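Local atomic coordinates of surface protein VspA (Borrelia turicatae, PDB entry 1YJG), a protein that is an outer-membrane surface lipoprotein of the variable small protein family, whose switching with related antigens probably helps the spirochaete evade the host immune response. Residues F10-I24 with L132-A146. Residues are numbered along the deposited sequence; the frame is centred on the assembly and turned at random.
Sequences FAKSVKDVHTLVKSI and LIKLNTAIDALLTSA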
loop_
_atom_site.group_PDB
_atom_site.type_symbol
_atom_site.label_atom_id
_atom_site.label_comp_id
_atom_site.label_asym_id
_atom_site.label_seq_id
_atom_site.Cartn_x
_atom_site.Cartn_y
_atom_site.Cartn_z
ATOM N N PHE A 10 4.093 -2.639 -18.067
ATOM C CA PHE A 10 3.384 -1.386 -17.831
ATOM C C PHE A 10 2.203 -1.577 -16.894
ATOM O O PHE A 10 1.954 -0.764 -16.010
ATOM C CB PHE A 10 2.895 -0.796 -19.157
ATOM C CG PHE A 10 2.314 0.570 -19.019
ATOM C CD1 PHE A 10 3.144 1.684 -18.924
ATOM C CD2 PHE A 10 0.942 0.748 -18.960
ATOM C CE1 PHE A 10 2.599 2.959 -18.768
ATOM C CE2 PHE A 10 0.393 2.022 -18.814
ATOM C CZ PHE A 10 1.211 3.121 -18.709
ATOM N N ALA A 11 1.469 -2.659 -17.108
ATOM C CA ALA A 11 0.311 -2.995 -16.298
ATOM C C ALA A 11 0.740 -3.278 -14.861
ATOM O O ALA A 11 0.022 -2.941 -13.928
ATOM C CB ALA A 11 -0.400 -4.197 -16.875
ATOM N N LYS A 12 1.903 -3.901 -14.702
ATOM C CA LYS A 12 2.444 -4.231 -13.386
ATOM C C LYS A 12 2.721 -2.957 -12.603
ATOM O O LYS A 12 2.481 -2.896 -11.409
ATOM C CB LYS A 12 3.778 -4.967 -13.502
ATOM C CG LYS A 12 3.703 -6.467 -13.624
ATOM C CD LYS A 12 5.095 -7.066 -13.921
ATOM C CE LYS A 12 6.101 -6.803 -12.797
ATOM N NZ LYS A 12 7.492 -7.266 -13.123
ATOM N N SER A 13 3.266 -1.963 -13.300
ATOM C CA SER A 13 3.613 -0.678 -12.722
ATOM C C SER A 13 2.389 0.104 -12.325
ATOM O O SER A 13 2.381 0.758 -11.282
ATOM C CB SER A 13 4.444 0.143 -13.712
ATOM O OG SER A 13 5.752 -0.392 -13.829
ATOM N N VAL A 14 1.363 0.055 -13.168
ATOM C CA VAL A 14 0.120 0.759 -12.911
ATOM C C VAL A 14 -0.625 0.067 -11.766
ATOM O O VAL A 14 -1.182 0.736 -10.892
ATOM C CB VAL A 14 -0.752 0.850 -14.182
ATOM C CG1 VAL A 14 -2.126 1.449 -13.868
ATOM C CG2 VAL A 14 -0.049 1.696 -15.239
ATOM N N LYS A 15 -0.625 -1.263 -11.772
ATOM C CA LYS A 15 -1.289 -2.052 -10.731
ATOM C C LYS A 15 -0.675 -1.670 -9.390
ATOM O O LYS A 15 -1.381 -1.460 -8.404
ATOM C CB LYS A 15 -1.121 -3.559 -10.993
ATOM C CG LYS A 15 -1.835 -4.500 -10.000
ATOM C CD LYS A 15 -3.309 -4.118 -9.752
ATOM C CE LYS A 15 -3.965 -5.071 -8.748
ATOM N NZ LYS A 15 -5.410 -4.827 -8.589
ATOM N N ASP A 16 0.652 -1.574 -9.378
ATOM C CA ASP A 16 1.405 -1.207 -8.197
ATOM C C ASP A 16 0.903 0.134 -7.633
ATOM O O ASP A 16 0.567 0.234 -6.460
ATOM C CB ASP A 16 2.875 -1.124 -8.579
ATOM C CG ASP A 16 3.775 -0.827 -7.416
ATOM O OD1 ASP A 16 4.644 0.063 -7.583
ATOM O OD2 ASP A 16 3.716 -1.452 -6.324
ATOM N N VAL A 17 0.842 1.158 -8.481
ATOM C CA VAL A 17 0.386 2.476 -8.061
ATOM C C VAL A 17 -1.091 2.445 -7.602
ATOM O O VAL A 17 -1.466 3.096 -6.632
ATOM C CB VAL A 17 0.596 3.517 -9.194
ATOM C CG1 VAL A 17 -0.156 4.810 -8.906
ATOM C CG2 VAL A 17 2.069 3.790 -9.381
ATOM N N HIS A 18 -1.909 1.662 -8.295
ATOM C CA HIS A 18 -3.325 1.530 -7.991
ATOM C C HIS A 18 -3.513 0.991 -6.584
ATOM O O HIS A 18 -4.302 1.533 -5.789
ATOM C CB HIS A 18 -3.964 0.607 -9.019
ATOM C CG HIS A 18 -5.445 0.454 -8.879
ATOM N ND1 HIS A 18 -6.022 -0.588 -8.184
ATOM C CD2 HIS A 18 -6.469 1.169 -9.402
ATOM C CE1 HIS A 18 -7.339 -0.491 -8.259
ATOM N NE2 HIS A 18 -7.635 0.563 -8.998
ATOM N N THR A 19 -2.756 -0.057 -6.264
ATOM C CA THR A 19 -2.825 -0.672 -4.944
ATOM C C THR A 19 -2.422 0.337 -3.861
ATOM O O THR A 19 -3.135 0.487 -2.867
ATOM C CB THR A 19 -1.941 -1.902 -4.882
ATOM O OG1 THR A 19 -2.569 -2.973 -5.614
ATOM C CG2 THR A 19 -1.819 -2.416 -3.448
ATOM N N LEU A 20 -1.298 1.029 -4.060
ATOM C CA LEU A 20 -0.843 2.023 -3.090
ATOM C C LEU A 20 -1.922 3.093 -2.804
ATOM O O LEU A 20 -2.094 3.505 -1.662
ATOM C CB LEU A 20 0.426 2.711 -3.569
ATOM C CG LEU A 20 1.708 1.867 -3.578
ATOM C CD1 LEU A 20 2.867 2.712 -4.042
ATOM C CD2 LEU A 20 2.006 1.290 -2.196
ATOM N N VAL A 21 -2.625 3.529 -3.846
ATOM C CA VAL A 21 -3.667 4.536 -3.726
ATOM C C VAL A 21 -4.832 3.993 -2.878
ATOM O O VAL A 21 -5.307 4.668 -1.966
ATOM C CB VAL A 21 -4.146 5.025 -5.120
ATOM C CG1 VAL A 21 -5.413 5.870 -5.018
ATOM C CG2 VAL A 21 -3.044 5.814 -5.806
ATOM N N LYS A 22 -5.244 2.764 -3.168
ATOM C CA LYS A 22 -6.316 2.105 -2.446
ATOM C C LYS A 22 -5.896 1.800 -1.008
ATOM O O LYS A 22 -6.759 1.729 -0.109
ATOM C CB LYS A 22 -6.721 0.801 -3.135
ATOM C CG LYS A 22 -7.230 0.936 -4.579
ATOM C CD LYS A 22 -8.373 1.938 -4.719
ATOM C CE LYS A 22 -8.744 2.088 -6.186
ATOM N NZ LYS A 22 -9.796 3.097 -6.406
ATOM N N SER A 23 -4.588 1.632 -0.792
ATOM C CA SER A 23 -4.033 1.326 0.531
ATOM C C SER A 23 -4.332 2.451 1.496
ATOM O O SER A 23 -4.389 2.223 2.697
ATOM C CB SER A 23 -2.518 1.023 0.478
ATOM O OG SER A 23 -1.688 2.179 0.524
ATOM N N ILE A 24 -4.521 3.661 0.968
ATOM C CA ILE A 24 -4.844 4.818 1.802
ATOM C C ILE A 24 -6.220 4.589 2.482
ATOM O O ILE A 24 -6.464 5.122 3.551
ATOM C CB ILE A 24 -4.824 6.139 0.993
ATOM C CG1 ILE A 24 -3.526 6.291 0.178
ATOM C CG2 ILE A 24 -5.010 7.335 1.927
ATOM C CD1 ILE A 24 -2.230 6.177 0.975
ATOM N N LEU A 132 -7.440 13.232 -3.139
ATOM C CA LEU A 132 -7.297 11.788 -3.049
ATOM C C LEU A 132 -8.402 11.106 -3.837
ATOM O O LEU A 132 -8.165 10.054 -4.447
ATOM C CB LEU A 132 -7.296 11.348 -1.593
ATOM C CG LEU A 132 -7.110 9.860 -1.313
ATOM C CD1 LEU A 132 -5.791 9.347 -1.914
ATOM C CD2 LEU A 132 -7.175 9.633 0.185
ATOM N N ILE A 133 -9.597 11.708 -3.835
ATOM C CA ILE A 133 -10.735 11.171 -4.579
ATOM C C ILE A 133 -10.421 11.242 -6.070
ATOM O O ILE A 133 -10.671 10.292 -6.807
ATOM C CB ILE A 133 -12.034 11.958 -4.275
ATOM C CG1 ILE A 133 -12.636 11.489 -2.950
ATOM C CG2 ILE A 133 -13.066 11.805 -5.417
ATOM C CD1 ILE A 133 -13.784 12.378 -2.438
ATOM N N LYS A 134 -9.893 12.387 -6.507
ATOM C CA LYS A 134 -9.532 12.594 -7.911
ATOM C C LYS A 134 -8.402 11.639 -8.300
ATOM O O LYS A 134 -8.364 11.134 -9.412
ATOM C CB LYS A 134 -9.117 14.056 -8.174
ATOM C CG LYS A 134 -10.231 15.070 -7.850
ATOM C CD LYS A 134 -9.965 16.485 -8.395
ATOM C CE LYS A 134 -11.239 17.349 -8.399
ATOM N NZ LYS A 134 -11.112 18.549 -7.511
ATOM N N LEU A 135 -7.500 11.374 -7.361
ATOM C CA LEU A 135 -6.377 10.475 -7.599
ATOM C C LEU A 135 -6.888 9.061 -7.836
ATOM O O LEU A 135 -6.327 8.325 -8.656
ATOM C CB LEU A 135 -5.440 10.495 -6.398
ATOM C CG LEU A 135 -4.261 9.534 -6.325
ATOM C CD1 LEU A 135 -3.387 9.647 -7.552
ATOM C CD2 LEU A 135 -3.450 9.815 -5.056
ATOM N N ASN A 136 -7.942 8.692 -7.099
ATOM C CA ASN A 136 -8.567 7.377 -7.208
ATOM C C ASN A 136 -9.252 7.241 -8.566
ATOM O O ASN A 136 -9.136 6.229 -9.243
ATOM C CB ASN A 136 -9.593 7.155 -6.083
ATOM C CG ASN A 136 -8.986 6.496 -4.842
ATOM O OD1 ASN A 136 -8.981 5.274 -4.721
ATOM N ND2 ASN A 136 -8.493 7.309 -3.910
ATOM N N THR A 137 -9.993 8.268 -8.948
ATOM C CA THR A 137 -10.697 8.281 -10.225
ATOM C C THR A 137 -9.697 8.136 -11.363
ATOM O O THR A 137 -9.906 7.365 -12.295
ATOM C CB THR A 137 -11.440 9.618 -10.398
ATOM O OG1 THR A 137 -12.573 9.666 -9.522
ATOM C CG2 THR A 137 -12.036 9.757 -11.797
ATOM N N ALA A 138 -8.610 8.892 -11.270
ATOM C CA ALA A 138 -7.565 8.896 -12.282
ATOM C C ALA A 138 -6.829 7.574 -12.426
ATOM O O ALA A 138 -6.545 7.138 -13.545
ATOM C CB ALA A 138 -6.579 10.018 -11.985
ATOM N N ILE A 139 -6.499 6.944 -11.299
ATOM C CA ILE A 139 -5.772 5.675 -11.328
ATOM C C ILE A 139 -6.656 4.524 -11.819
ATOM O O ILE A 139 -6.159 3.583 -12.450
ATOM C CB ILE A 139 -5.098 5.366 -9.940
ATOM C CG1 ILE A 139 -4.045 4.263 -10.074
ATOM C CG2 ILE A 139 -6.131 4.975 -8.883
ATOM C CD1 ILE A 139 -3.050 4.450 -11.213
ATOM N N ASP A 140 -7.957 4.595 -11.527
ATOM C CA ASP A 140 -8.893 3.560 -11.963
ATOM C C ASP A 140 -8.888 3.575 -13.472
ATOM O O ASP A 140 -8.886 2.528 -14.098
ATOM C CB ASP A 140 -10.351 3.836 -11.519
ATOM C CG ASP A 140 -10.624 3.493 -10.065
ATOM O OD1 ASP A 140 -9.837 2.767 -9.426
ATOM O OD2 ASP A 140 -11.636 3.924 -9.471
ATOM N N ALA A 141 -8.892 4.773 -14.055
ATOM C CA ALA A 141 -8.900 4.915 -15.513
ATOM C C ALA A 141 -7.615 4.395 -16.133
ATOM O O ALA A 141 -7.647 3.702 -17.157
ATOM C CB ALA A 141 -9.143 6.383 -15.919
ATOM N N LEU A 142 -6.478 4.717 -15.522
ATOM C CA LEU A 142 -5.209 4.253 -16.063
ATOM C C LEU A 142 -5.077 2.740 -15.960
ATOM O O LEU A 142 -4.493 2.122 -16.851
ATOM C CB LEU A 142 -4.022 4.949 -15.384
ATOM C CG LEU A 142 -2.624 4.562 -15.890
ATOM C CD1 LEU A 142 -2.474 4.841 -17.372
ATOM C CD2 LEU A 142 -1.568 5.304 -15.108
ATOM N N LEU A 143 -5.606 2.144 -14.886
ATOM C CA LEU A 143 -5.527 0.690 -14.700
ATOM C C LEU A 143 -6.382 0.005 -15.760
ATOM O O LEU A 143 -5.962 -0.989 -16.358
ATOM C CB LEU A 143 -5.948 0.238 -13.285
ATOM C CG LEU A 143 -5.848 -1.278 -12.994
ATOM C CD1 LEU A 143 -4.425 -1.854 -13.320
ATOM C CD2 LEU A 143 -6.218 -1.617 -11.566
ATOM N N THR A 144 -7.563 0.553 -16.007
ATOM C CA THR A 144 -8.458 -0.014 -17.008
ATOM C C THR A 144 -7.783 -0.011 -18.370
ATOM O O THR A 144 -7.811 -1.011 -19.067
ATOM C CB THR A 144 -9.773 0.768 -17.045
ATOM O OG1 THR A 144 -10.460 0.565 -15.813
ATOM C CG2 THR A 144 -10.730 0.215 -18.099
ATOM N N SER A 145 -7.147 1.104 -18.729
ATOM C CA SER A 145 -6.453 1.219 -20.014
ATOM C C SER A 145 -5.247 0.303 -20.091
ATOM O O SER A 145 -4.964 -0.254 -21.140
ATOM C CB SER A 145 -5.988 2.652 -20.281
ATOM O OG SER A 145 -7.095 3.516 -20.336
ATOM N N ALA A 146 -4.535 0.163 -18.979
ATOM C CA ALA A 146 -3.364 -0.685 -18.930
ATOM C C ALA A 146 -3.751 -2.158 -19.033
ATOM O O ALA A 146 -3.058 -2.937 -19.669
ATOM C CB ALA A 146 -2.598 -0.443 -17.655
HETATM O O HOH W 1 -7.518 6.112 -1.602
#
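H18 and K22 of helix 10-24 both close on one carboxylate oxygen, OD1 of D140. H18 NE2 donates to D140 OD1 over 3.1 Å, a bent bond (N-H...O 142°), with the carboxylate turned obliquely to the imidazole plane. K22 NZ forms the salt bridge to D140 OD1 at 3.0 Å, arriving on its syn side, tilted somewhat from the carboxylate plane, and also donates to N136 OD1 at 2.9 Å, in the carbonyl plane on a lone pair. The lysine's CB points away from helix 132-146; a bend at chi2 (-54°) brings its amine back between the two acceptors. This cluster would probably favour the charged carboxylate.

L143 lays CD2 over one face of the H18 imidazole, 3.4 Å from the ring centroid and almost on its normal, a CH-pi contact that backs the ring while its edge serves D140. N136 is fixed in turn: its ND2 donates to L132 O one turn back, and a water bridges ND2 to V21 O.

Beside the polar row, V14 is a knob among I139, L142, L143 and A146, and I139 fits reciprocally among V14, V17, H18 and V21. F10 meets A146 CB with its ring edge; beyond, helices 48-69 and 76-98 cover the apolar side. The axes of segments 10-24 and 132-146 approach to 9.3 Å and run antiparallel at 156°, a knobs-into-holes packing joining the first and last long helices of the helical bundle that forms the core fragment of VspA.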